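Local structure of hydrogenase maturation factor (Thermoanaerobacter tengcongensis, 3VTH) at residues A[217-228]-A[351-362]; A[99-107]-A[446-454]. The protein probably transfers the carbamoyl group of carbamoyl phosphate, at the expense of ATP, to the C-terminal cysteine of HypE during [NiFe]-hydrogenase maturation. One frame throughout, in Å; residues are numbered along the deposited sequence.

Interaction 1: A[217-228]-A[351-362]; sequences IVAIKGIGGFHL and IADVFLLNNRDI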
loop_
_atom_site.group_PDB
_atom_site.type_symbol
_atom_site.label_atom_id
_atom_site.label_comp_id
_atom_site.label_asym_id
_atom_site.label_seq_id
_atom_site.Cartn_x
_atom_site.Cartn_y
_atom_site.Cartn_z
ATOM N N ILE A 217 -18.418 -18.629 -8.576
ATOM C CA ILE A 217 -17.499 -17.885 -7.736
ATOM C C ILE A 217 -16.666 -18.882 -6.947
ATOM O O ILE A 217 -17.212 -19.754 -6.262
ATOM C CB ILE A 217 -18.240 -16.940 -6.757
ATOM C CG1 ILE A 217 -18.961 -15.824 -7.518
ATOM C CG2 ILE A 217 -17.248 -16.330 -5.765
ATOM C CD1 ILE A 217 -20.200 -15.311 -6.843
ATOM N N VAL A 218 -15.346 -18.755 -7.055
ATOM C CA VAL A 218 -14.438 -19.604 -6.306
ATOM C C VAL A 218 -13.735 -18.802 -5.207
ATOM O O VAL A 218 -13.246 -17.697 -5.454
ATOM C CB VAL A 218 -13.414 -20.315 -7.246
ATOM C CG1 VAL A 218 -14.137 -21.082 -8.358
ATOM C CG2 VAL A 218 -12.476 -19.319 -7.887
ATOM N N ALA A 219 -13.704 -19.346 -3.993
ATOM C CA ALA A 219 -12.914 -18.755 -2.919
ATOM C C ALA A 219 -11.594 -19.497 -2.856
ATOM O O ALA A 219 -11.564 -20.718 -2.649
ATOM C CB ALA A 219 -13.657 -18.821 -1.578
ATOM N N ILE A 220 -10.505 -18.759 -3.069
ATOM C CA ILE A 220 -9.189 -19.361 -3.217
ATOM C C ILE A 220 -8.316 -18.923 -2.059
ATOM O O ILE A 220 -8.137 -17.724 -1.844
ATOM C CB ILE A 220 -8.525 -18.916 -4.555
ATOM C CG1 ILE A 220 -9.367 -19.392 -5.754
ATOM C CG2 ILE A 220 -7.110 -19.428 -4.663
ATOM C CD1 ILE A 220 -8.897 -18.838 -7.103
ATOM N N LYS A 221 -7.773 -19.884 -1.314
ATOM C CA LYS A 221 -6.813 -19.536 -0.262
ATOM C C LYS A 221 -5.474 -19.210 -0.911
ATOM O O LYS A 221 -4.865 -20.059 -1.556
ATOM C CB LYS A 221 -6.661 -20.651 0.779
ATOM C CG LYS A 221 -5.800 -20.242 1.985
ATOM C CD LYS A 221 -5.781 -21.330 3.046
ATOM C CE LYS A 221 -4.705 -21.058 4.112
ATOM N NZ LYS A 221 -4.764 -22.113 5.172
ATOM N N GLY A 222 -5.018 -17.972 -0.729
ATOM C CA GLY A 222 -3.777 -17.527 -1.334
ATOM C C GLY A 222 -2.791 -17.247 -0.229
ATOM O O GLY A 222 -2.923 -17.777 0.880
ATOM N N ILE A 223 -1.853 -16.352 -0.500
ATOM C CA ILE A 223 -0.727 -16.108 0.393
ATOM C C ILE A 223 -1.203 -15.326 1.618
ATOM O O ILE A 223 -0.936 -15.716 2.768
ATOM C CB ILE A 223 0.376 -15.311 -0.379
ATOM C CG1 ILE A 223 0.974 -16.157 -1.512
ATOM C CG2 ILE A 223 1.477 -14.809 0.545
ATOM C CD1 ILE A 223 1.589 -17.491 -1.039
ATOM N N GLY A 224 -1.929 -14.239 1.362
ATOM C CA GLY A 224 -2.324 -13.296 2.407
ATOM C C GLY A 224 -3.730 -13.481 2.946
ATOM O O GLY A 224 -4.142 -12.797 3.885
ATOM N N GLY A 225 -4.478 -14.389 2.334
ATOM C CA GLY A 225 -5.834 -14.677 2.772
ATOM C C GLY A 225 -6.613 -15.246 1.615
ATOM O O GLY A 225 -6.026 -15.682 0.624
ATOM N N PHE A 226 -7.936 -15.224 1.731
ATOM C CA PHE A 226 -8.800 -15.758 0.695
ATOM C C PHE A 226 -9.171 -14.655 -0.294
ATOM O O PHE A 226 -9.333 -13.500 0.111
ATOM C CB PHE A 226 -10.077 -16.354 1.314
ATOM C CG PHE A 226 -9.878 -17.729 1.878
ATOM C CD1 PHE A 226 -10.271 -18.853 1.153
ATOM C CD2 PHE A 226 -9.241 -17.908 3.109
ATOM C CE1 PHE A 226 -10.063 -20.123 1.646
ATOM C CE2 PHE A 226 -9.042 -19.187 3.618
ATOM C CZ PHE A 226 -9.454 -20.292 2.887
ATOM N N HIS A 227 -9.315 -15.026 -1.566
ATOM C CA HIS A 227 -9.858 -14.137 -2.593
ATOM C C HIS A 227 -10.992 -14.825 -3.347
ATOM O O HIS A 227 -11.044 -16.057 -3.430
ATOM C CB HIS A 227 -8.754 -13.662 -3.562
ATOM C CG HIS A 227 -7.746 -12.782 -2.897
ATOM N ND1 HIS A 227 -6.664 -13.292 -2.208
ATOM C CD2 HIS A 227 -7.709 -11.441 -2.718
ATOM C CE1 HIS A 227 -5.982 -12.298 -1.665
ATOM N NE2 HIS A 227 -6.596 -11.165 -1.958
ATOM N N LEU A 228 -11.905 -14.022 -3.869
ATOM C CA LEU A 228 -13.036 -14.537 -4.630
ATOM C C LEU A 228 -12.740 -14.233 -6.067
ATOM O O LEU A 228 -12.343 -13.103 -6.403
ATOM C CB LEU A 228 -14.334 -13.854 -4.213
ATOM C CG LEU A 228 -14.775 -14.103 -2.773
ATOM C CD1 LEU A 228 -15.619 -12.943 -2.227
ATOM C CD2 LEU A 228 -15.507 -15.443 -2.674
ATOM N N ILE A 351 -21.627 -16.639 -0.532
ATOM C CA ILE A 351 -20.925 -15.856 -1.535
ATOM C C ILE A 351 -20.217 -16.766 -2.535
ATOM O O ILE A 351 -20.543 -16.753 -3.720
ATOM C CB ILE A 351 -19.934 -14.853 -0.894
ATOM C CG1 ILE A 351 -20.662 -13.952 0.120
ATOM C CG2 ILE A 351 -19.240 -14.032 -1.970
ATOM C CD1 ILE A 351 -19.743 -13.001 0.886
ATOM N N ALA A 352 -19.266 -17.569 -2.056
ATOM C CA ALA A 352 -18.559 -18.489 -2.927
ATOM C C ALA A 352 -19.386 -19.736 -3.206
ATOM O O ALA A 352 -20.143 -20.204 -2.348
ATOM C CB ALA A 352 -17.211 -18.871 -2.314
ATOM N N ASP A 353 -19.237 -20.270 -4.415
ATOM C CA ASP A 353 -19.849 -21.546 -4.773
ATOM C C ASP A 353 -18.967 -22.747 -4.405
ATOM O O ASP A 353 -19.472 -23.791 -3.981
ATOM C CB ASP A 353 -20.177 -21.552 -6.264
ATOM C CG ASP A 353 -21.188 -20.478 -6.625
ATOM O OD1 ASP A 353 -22.340 -20.609 -6.181
ATOM O OD2 ASP A 353 -20.837 -19.500 -7.324
ATOM N N VAL A 354 -17.655 -22.597 -4.573
ATOM C CA VAL A 354 -16.693 -23.666 -4.244
ATOM C C VAL A 354 -15.434 -23.053 -3.640
ATOM O O VAL A 354 -15.198 -21.855 -3.788
ATOM C CB VAL A 354 -16.324 -24.530 -5.483
ATOM C CG1 VAL A 354 -17.594 -25.149 -6.138
ATOM C CG2 VAL A 354 -15.555 -23.696 -6.496
ATOM N N PHE A 355 -14.634 -23.874 -2.960
ATOM C CA PHE A 355 -13.474 -23.384 -2.224
ATOM C C PHE A 355 -12.221 -24.166 -2.581
ATOM O O PHE A 355 -12.271 -25.394 -2.713
ATOM C CB PHE A 355 -13.702 -23.524 -0.710
ATOM C CG PHE A 355 -14.809 -22.662 -0.174
ATOM C CD1 PHE A 355 -14.515 -21.505 0.547
ATOM C CD2 PHE A 355 -16.153 -23.028 -0.362
ATOM C CE1 PHE A 355 -15.553 -20.692 1.059
ATOM C CE2 PHE A 355 -17.181 -22.242 0.141
ATOM C CZ PHE A 355 -16.887 -21.074 0.849
ATOM N N LEU A 356 -11.105 -23.446 -2.725
ATOM C CA LEU A 356 -9.798 -24.077 -2.801
ATOM C C LEU A 356 -9.029 -23.738 -1.530
ATOM O O LEU A 356 -8.438 -22.647 -1.401
ATOM C CB LEU A 356 -9.008 -23.653 -4.050
ATOM C CG LEU A 356 -7.695 -24.422 -4.274
ATOM C CD1 LEU A 356 -7.957 -25.882 -4.666
ATOM C CD2 LEU A 356 -6.802 -23.733 -5.317
ATOM N N LEU A 357 -9.062 -24.685 -0.600
ATOM C CA LEU A 357 -8.408 -24.574 0.697
ATOM C C LEU A 357 -6.967 -25.102 0.638
ATOM O O LEU A 357 -6.572 -25.718 -0.346
ATOM C CB LEU A 357 -9.189 -25.445 1.681
ATOM C CG LEU A 357 -10.380 -24.974 2.522
ATOM C CD1 LEU A 357 -11.151 -23.758 1.982
ATOM C CD2 LEU A 357 -11.297 -26.132 2.820
ATOM N N ASN A 358 -6.187 -24.851 1.697
ATOM C CA ASN A 358 -4.952 -25.592 1.922
ATOM C C ASN A 358 -4.644 -25.656 3.417
ATOM O O ASN A 358 -5.251 -24.928 4.211
ATOM C CB ASN A 358 -3.778 -25.008 1.106
ATOM C CG ASN A 358 -3.287 -23.678 1.634
ATOM O OD1 ASN A 358 -2.828 -23.572 2.786
ATOM N ND2 ASN A 358 -3.340 -22.654 0.781
ATOM N N ASN A 359 -3.713 -26.522 3.809
ATOM C CA ASN A 359 -3.446 -26.701 5.228
ATOM C C ASN A 359 -2.172 -26.014 5.709
ATOM O O ASN A 359 -1.633 -26.401 6.724
ATOM C CB ASN A 359 -3.450 -28.202 5.596
ATOM C CG ASN A 359 -2.400 -28.991 4.830
ATOM O OD1 ASN A 359 -1.791 -28.489 3.876
ATOM N ND2 ASN A 359 -2.165 -30.216 5.253
ATOM N N ARG A 360 -1.690 -24.992 4.996
ATOM C CA ARG A 360 -0.586 -24.171 5.519
ATOM C C ARG A 360 -1.183 -22.956 6.226
ATOM O O ARG A 360 -1.784 -22.089 5.578
ATOM C CB ARG A 360 0.391 -23.725 4.405
ATOM C CG ARG A 360 1.618 -22.917 4.926
ATOM C CD ARG A 360 2.605 -22.505 3.811
ATOM N NE ARG A 360 1.944 -21.740 2.743
ATOM C CZ ARG A 360 2.402 -21.634 1.497
ATOM N NH1 ARG A 360 3.531 -22.228 1.150
ATOM N NH2 ARG A 360 1.735 -20.928 0.590
ATOM N N ASP A 361 -1.027 -22.887 7.544
ATOM C CA ASP A 361 -1.560 -21.744 8.315
ATOM C C ASP A 361 -1.080 -20.400 7.793
ATOM O O ASP A 361 0.092 -20.232 7.450
ATOM C CB ASP A 361 -1.197 -21.844 9.792
ATOM C CG ASP A 361 -1.971 -22.931 10.514
ATOM O OD1 ASP A 361 -1.741 -23.077 11.731
ATOM O OD2 ASP A 361 -2.813 -23.634 9.884
ATOM N N ILE A 362 -2.008 -19.453 7.696
ATOM C CA ILE A 362 -1.648 -18.060 7.441
ATOM C C ILE A 362 -1.593 -17.436 8.823
ATOM O O ILE A 362 -2.598 -17.424 9.542
ATOM C CB ILE A 362 -2.677 -17.326 6.548
ATOM C CG1 ILE A 362 -2.703 -17.947 5.146
ATOM C CG2 ILE A 362 -2.366 -15.780 6.488
ATOM C CD1 ILE A 362 -3.897 -17.470 4.259
HETATM O O HOH W 1 -4.851 -19.936 7.841
HETATM O O HOH W 2 -4.962 -22.741 -1.885
HETATM O O HOH W 3 -1.404 -20.369 1.731
#
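I217 meets D353 twice: I217 N donates to D353 OD2 on the anti lone pair, 2.9 Å at a nearly straight 176°, and its carbonyl accepts from D353 N. The other D353 oxygen forms a salt bridge with R244. Strands 218-221 and 354-358 then run parallel, 7° between their directions. On one face V218 CG1 lies beside V354 CG2 at 3.5 Å. A219 N donates to V354 O and A219 O accepts from L356 N; on the other face, A219 CB touches both A352 CB and F355 CD1. K221 N donates to L356 O (2.8 Å).

K221 sends its extended chain across the N358 amide, CG anti to the backbone N (chi1 -173°). K221 NZ donates to N358 O and R360 O, 3.0 Å from each, well above each carbonyl plane. N358 OD1, weakly bonded to NZ, takes R360 N at 2.9 Å in an Asx turn. A methionine here removes the ammonium group, which would probably leave R360 O without this donor, N358 O relying on N341, and the turn at 358-360 less firmly held. The I362 side chain runs alongside K221 but points the other way, bringing its CD1 to within 3.5 Å of G222 O. F226 meets L357 CD1 at its ring edge, and L228 packs on I351 and A352. Strands 218-221 and 226-229 form a beta hairpin, and 354-358 extends its sheet in the YrdC-like domain.

Interaction 2: A[99-107]-A[446-454]; sequences KEDGGFVPV and YKKLFRVDP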
loop_
_atom_site.group_PDB
_atom_site.type_symbol
_atom_site.label_atom_id
_atom_site.label_comp_id
_atom_site.label_asym_id
_atom_site.label_seq_id
_atom_site.Cartn_x
_atom_site.Cartn_y
_atom_site.Cartn_z
ATOM N N LYS A 99 20.474 -17.609 17.351
ATOM C CA LYS A 99 20.563 -17.126 18.736
ATOM C C LYS A 99 19.634 -15.929 18.970
ATOM O O LYS A 99 19.586 -15.005 18.158
ATOM C CB LYS A 99 22.011 -16.761 19.098
ATOM C CG LYS A 99 23.016 -17.899 18.900
ATOM C CD LYS A 99 24.396 -17.549 19.491
ATOM C CE LYS A 99 25.258 -18.791 19.727
ATOM N NZ LYS A 99 25.410 -19.658 18.519
ATOM N N GLU A 100 18.895 -15.974 20.075
ATOM C CA GLU A 100 18.036 -14.872 20.506
ATOM C C GLU A 100 18.783 -14.056 21.569
ATOM O O GLU A 100 18.977 -14.528 22.685
ATOM C CB GLU A 100 16.695 -15.415 21.042
ATOM C CG GLU A 100 15.854 -14.424 21.866
ATOM C CD GLU A 100 15.400 -13.221 21.055
ATOM O OE1 GLU A 100 14.560 -13.392 20.147
ATOM O OE2 GLU A 100 15.885 -12.108 21.335
ATOM N N ASP A 101 19.239 -12.872 21.204
ATOM C CA ASP A 101 20.071 -11.999 22.017
ATOM C C ASP A 101 19.358 -10.672 22.262
ATOM O O ASP A 101 19.974 -9.680 22.488
ATOM C CB ASP A 101 21.370 -11.738 21.261
ATOM C CG ASP A 101 22.483 -11.140 22.120
ATOM O OD1 ASP A 101 22.438 -11.220 23.334
ATOM O OD2 ASP A 101 23.433 -10.604 21.547
ATOM N N GLY A 102 18.050 -10.670 22.184
ATOM C CA GLY A 102 17.281 -9.468 22.407
ATOM C C GLY A 102 17.267 -8.289 21.438
ATOM O O GLY A 102 16.750 -7.262 21.779
ATOM N N GLY A 103 17.771 -8.388 20.236
ATOM C CA GLY A 103 17.599 -7.250 19.354
ATOM C C GLY A 103 16.290 -7.278 18.568
ATOM O O GLY A 103 15.312 -7.806 19.012
ATOM N N PHE A 104 16.303 -6.700 17.393
ATOM C CA PHE A 104 15.177 -6.781 16.491
ATOM C C PHE A 104 15.669 -6.756 15.079
ATOM O O PHE A 104 16.725 -6.280 14.805
ATOM C CB PHE A 104 14.187 -5.640 16.718
ATOM C CG PHE A 104 14.692 -4.325 16.278
ATOM C CD1 PHE A 104 15.636 -3.672 17.002
ATOM C CD2 PHE A 104 14.279 -3.774 15.115
ATOM C CE1 PHE A 104 16.119 -2.494 16.597
ATOM C CE2 PHE A 104 14.760 -2.598 14.712
ATOM C CZ PHE A 104 15.686 -1.952 15.450
ATOM N N VAL A 105 14.880 -7.314 14.182
ATOM C CA VAL A 105 15.284 -7.429 12.794
ATOM C C VAL A 105 14.069 -7.249 11.881
ATOM O O VAL A 105 12.973 -7.724 12.194
ATOM C CB VAL A 105 16.003 -8.794 12.521
ATOM C CG1 VAL A 105 15.088 -9.969 12.834
ATOM C CG2 VAL A 105 16.518 -8.877 11.064
ATOM N N PRO A 106 14.251 -6.542 10.756
ATOM C CA PRO A 106 13.173 -6.475 9.772
ATOM C C PRO A 106 12.778 -7.879 9.256
ATOM O O PRO A 106 13.574 -8.823 9.353
ATOM C CB PRO A 106 13.793 -5.660 8.642
ATOM C CG PRO A 106 14.778 -4.756 9.350
ATOM C CD PRO A 106 15.361 -5.613 10.441
ATOM N N VAL A 107 11.555 -7.982 8.724
ATOM C CA VAL A 107 11.000 -9.218 8.175
ATOM C C VAL A 107 10.715 -9.007 6.684
ATOM O O VAL A 107 10.172 -7.961 6.284
ATOM C CB VAL A 107 9.724 -9.650 8.949
ATOM C CG1 VAL A 107 8.913 -10.729 8.197
ATOM C CG2 VAL A 107 10.107 -10.188 10.358
ATOM N N TYR A 446 2.628 -6.719 15.643
ATOM C CA TYR A 446 3.783 -5.942 15.188
ATOM C C TYR A 446 4.692 -5.606 16.376
ATOM O O TYR A 446 5.915 -5.671 16.258
ATOM C CB TYR A 446 3.326 -4.670 14.457
ATOM C CG TYR A 446 3.117 -4.833 12.951
ATOM C CD1 TYR A 446 3.920 -4.139 12.041
ATOM C CD2 TYR A 446 2.111 -5.665 12.446
ATOM C CE1 TYR A 446 3.735 -4.268 10.665
ATOM C CE2 TYR A 446 1.900 -5.803 11.061
ATOM C CZ TYR A 446 2.717 -5.092 10.181
ATOM O OH TYR A 446 2.525 -5.215 8.823
ATOM N N LYS A 447 4.097 -5.256 17.519
ATOM C CA LYS A 447 4.884 -5.027 18.747
ATOM C C LYS A 447 5.690 -6.249 19.165
ATOM O O LYS A 447 6.840 -6.128 19.578
ATOM C CB LYS A 447 4.006 -4.581 19.921
ATOM C CG LYS A 447 3.424 -3.160 19.758
ATOM C CD LYS A 447 2.737 -2.671 21.043
ATOM C CE LYS A 447 1.559 -3.521 21.412
ATOM N NZ LYS A 447 0.915 -3.026 22.668
ATOM N N LYS A 448 5.078 -7.420 19.072
ATOM C CA LYS A 448 5.775 -8.661 19.382
ATOM C C LYS A 448 6.811 -8.993 18.312
ATOM O O LYS A 448 7.949 -9.328 18.621
ATOM C CB LYS A 448 4.781 -9.816 19.505
ATOM C CG LYS A 448 3.820 -9.667 20.666
ATOM C CD LYS A 448 3.057 -10.973 20.921
ATOM C CE LYS A 448 1.733 -10.681 21.633
ATOM N NZ LYS A 448 1.964 -10.087 22.993
ATOM N N LEU A 449 6.415 -8.907 17.048
ATOM C CA LEU A 449 7.302 -9.319 15.968
ATOM C C LEU A 449 8.583 -8.461 15.926
ATOM O O LEU A 449 9.694 -8.990 15.771
ATOM C CB LEU A 449 6.572 -9.278 14.626
ATOM C CG LEU A 449 7.322 -9.868 13.423
ATOM C CD1 LEU A 449 7.820 -11.288 13.711
ATOM C CD2 LEU A 449 6.422 -9.848 12.215
ATOM N N PHE A 450 8.416 -7.146 16.073
ATOM C CA PHE A 450 9.548 -6.225 15.997
ATOM C C PHE A 450 10.084 -5.727 17.348
ATOM O O PHE A 450 10.951 -4.848 17.382
ATOM C CB PHE A 450 9.225 -5.068 15.040
ATOM C CG PHE A 450 8.883 -5.537 13.659
ATOM C CD1 PHE A 450 9.839 -6.199 12.880
ATOM C CD2 PHE A 450 7.603 -5.362 13.145
ATOM C CE1 PHE A 450 9.525 -6.653 11.597
ATOM C CE2 PHE A 450 7.280 -5.821 11.868
ATOM C CZ PHE A 450 8.242 -6.466 11.095
ATOM N N ARG A 451 9.581 -6.307 18.442
ATOM C CA ARG A 451 10.025 -5.977 19.805
ATOM C C ARG A 451 9.856 -4.483 20.142
ATOM O O ARG A 451 10.721 -3.874 20.769
ATOM C CB ARG A 451 11.471 -6.435 20.035
ATOM C CG ARG A 451 11.625 -7.950 20.248
ATOM C CD ARG A 451 11.612 -8.739 18.948
ATOM N NE ARG A 451 12.078 -10.108 19.172
ATOM C CZ ARG A 451 11.419 -11.213 18.818
ATOM N NH1 ARG A 451 10.248 -11.126 18.180
ATOM N NH2 ARG A 451 11.941 -12.409 19.092
ATOM N N VAL A 452 8.739 -3.910 19.712
ATOM C CA VAL A 452 8.447 -2.505 19.953
ATOM C C VAL A 452 7.598 -2.358 21.220
ATOM O O VAL A 452 6.529 -2.962 21.347
ATOM C CB VAL A 452 7.693 -1.847 18.752
ATOM C CG1 VAL A 452 7.456 -0.363 19.011
ATOM C CG2 VAL A 452 8.448 -2.062 17.425
ATOM N N ASP A 453 8.076 -1.552 22.155
ATOM C CA ASP A 453 7.253 -1.128 23.282
ATOM C C ASP A 453 7.082 0.391 23.198
ATOM O O ASP A 453 7.965 1.146 23.610
ATOM C CB ASP A 453 7.873 -1.587 24.621
ATOM C CG ASP A 453 7.770 -3.111 24.835
ATOM O OD1 ASP A 453 6.992 -3.802 24.124
ATOM O OD2 ASP A 453 8.475 -3.621 25.727
ATOM N N PRO A 454 5.954 0.851 22.618
ATOM C CA PRO A 454 5.780 2.278 22.414
ATOM C C PRO A 454 5.955 3.057 23.710
ATOM O O PRO A 454 5.481 2.628 24.768
ATOM C CB PRO A 454 4.333 2.386 21.920
ATOM C CG PRO A 454 4.101 1.078 21.227
ATOM C CD PRO A 454 4.829 0.076 22.068
HETATM O O HOH W 4 14.492 -10.142 20.438
HETATM O O HOH W 5 12.239 -8.291 14.715
#
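This is a partly buried contact between loop and helix end: the irregular segment 99-107, after strand 93-95 of the acylphosphatase-like sheet, lies against the C-terminal end of helix 433-449 and the turn after it. In a salt bridge at its outer edge, R451 NH2 donates to E100 OE1 at 3.0 Å, meeting it on the syn side but 28° out of the carboxylate plane, while OE1 lies in the guanidinium plane; the two planes are 22° apart. Water 4 joins the same side chains through R451 NE and E100 OE2, and also donates to G103 O. The arginine has a second acid, D148, at NH1.

The contact brings the N-terminal region against the Kae1-like domain. F450, the first residue after helix 433-449 to leave helical backbone angles, presents a ring edge to the loop, with CG anti to the carbonyl carbon (chi1 -58°): V105 O lies near the ring plane, 3.6 Å from F450 CD1, and V107 N is 3.8 Å from F450 CE1. L449 CG sits over one face, and F422 stacks on the ring. V107 CG2 touches F450 CE1 and L449 CD2. Water 5 bridges V105 N and L449 O, while F104 CB rests 3.4 Å from F450 O.

In the fold
From the N terminus, the chain builds the acylphosphatase-like sheet, ending in strand 93-95, and enters 99-107, the first side of interaction 2. It then passes through the two zinc-binding fingers into the YrdC-like domain, where 217-228 and 351-362 close a loop of 122 residues in interaction 1. Further along the chain it reaches helix 433-449, in the Kae1-like region, and closes interaction 2, across 338 residues. Interaction 1 is therefore nested within interaction 2. The inner contact joins strands of one sheet, whereas the outer one ties the N-terminal region to the Kae1-like domain. Their centres are 30 Å apart, and their nearest atoms, about 11 Å apart, do not touch.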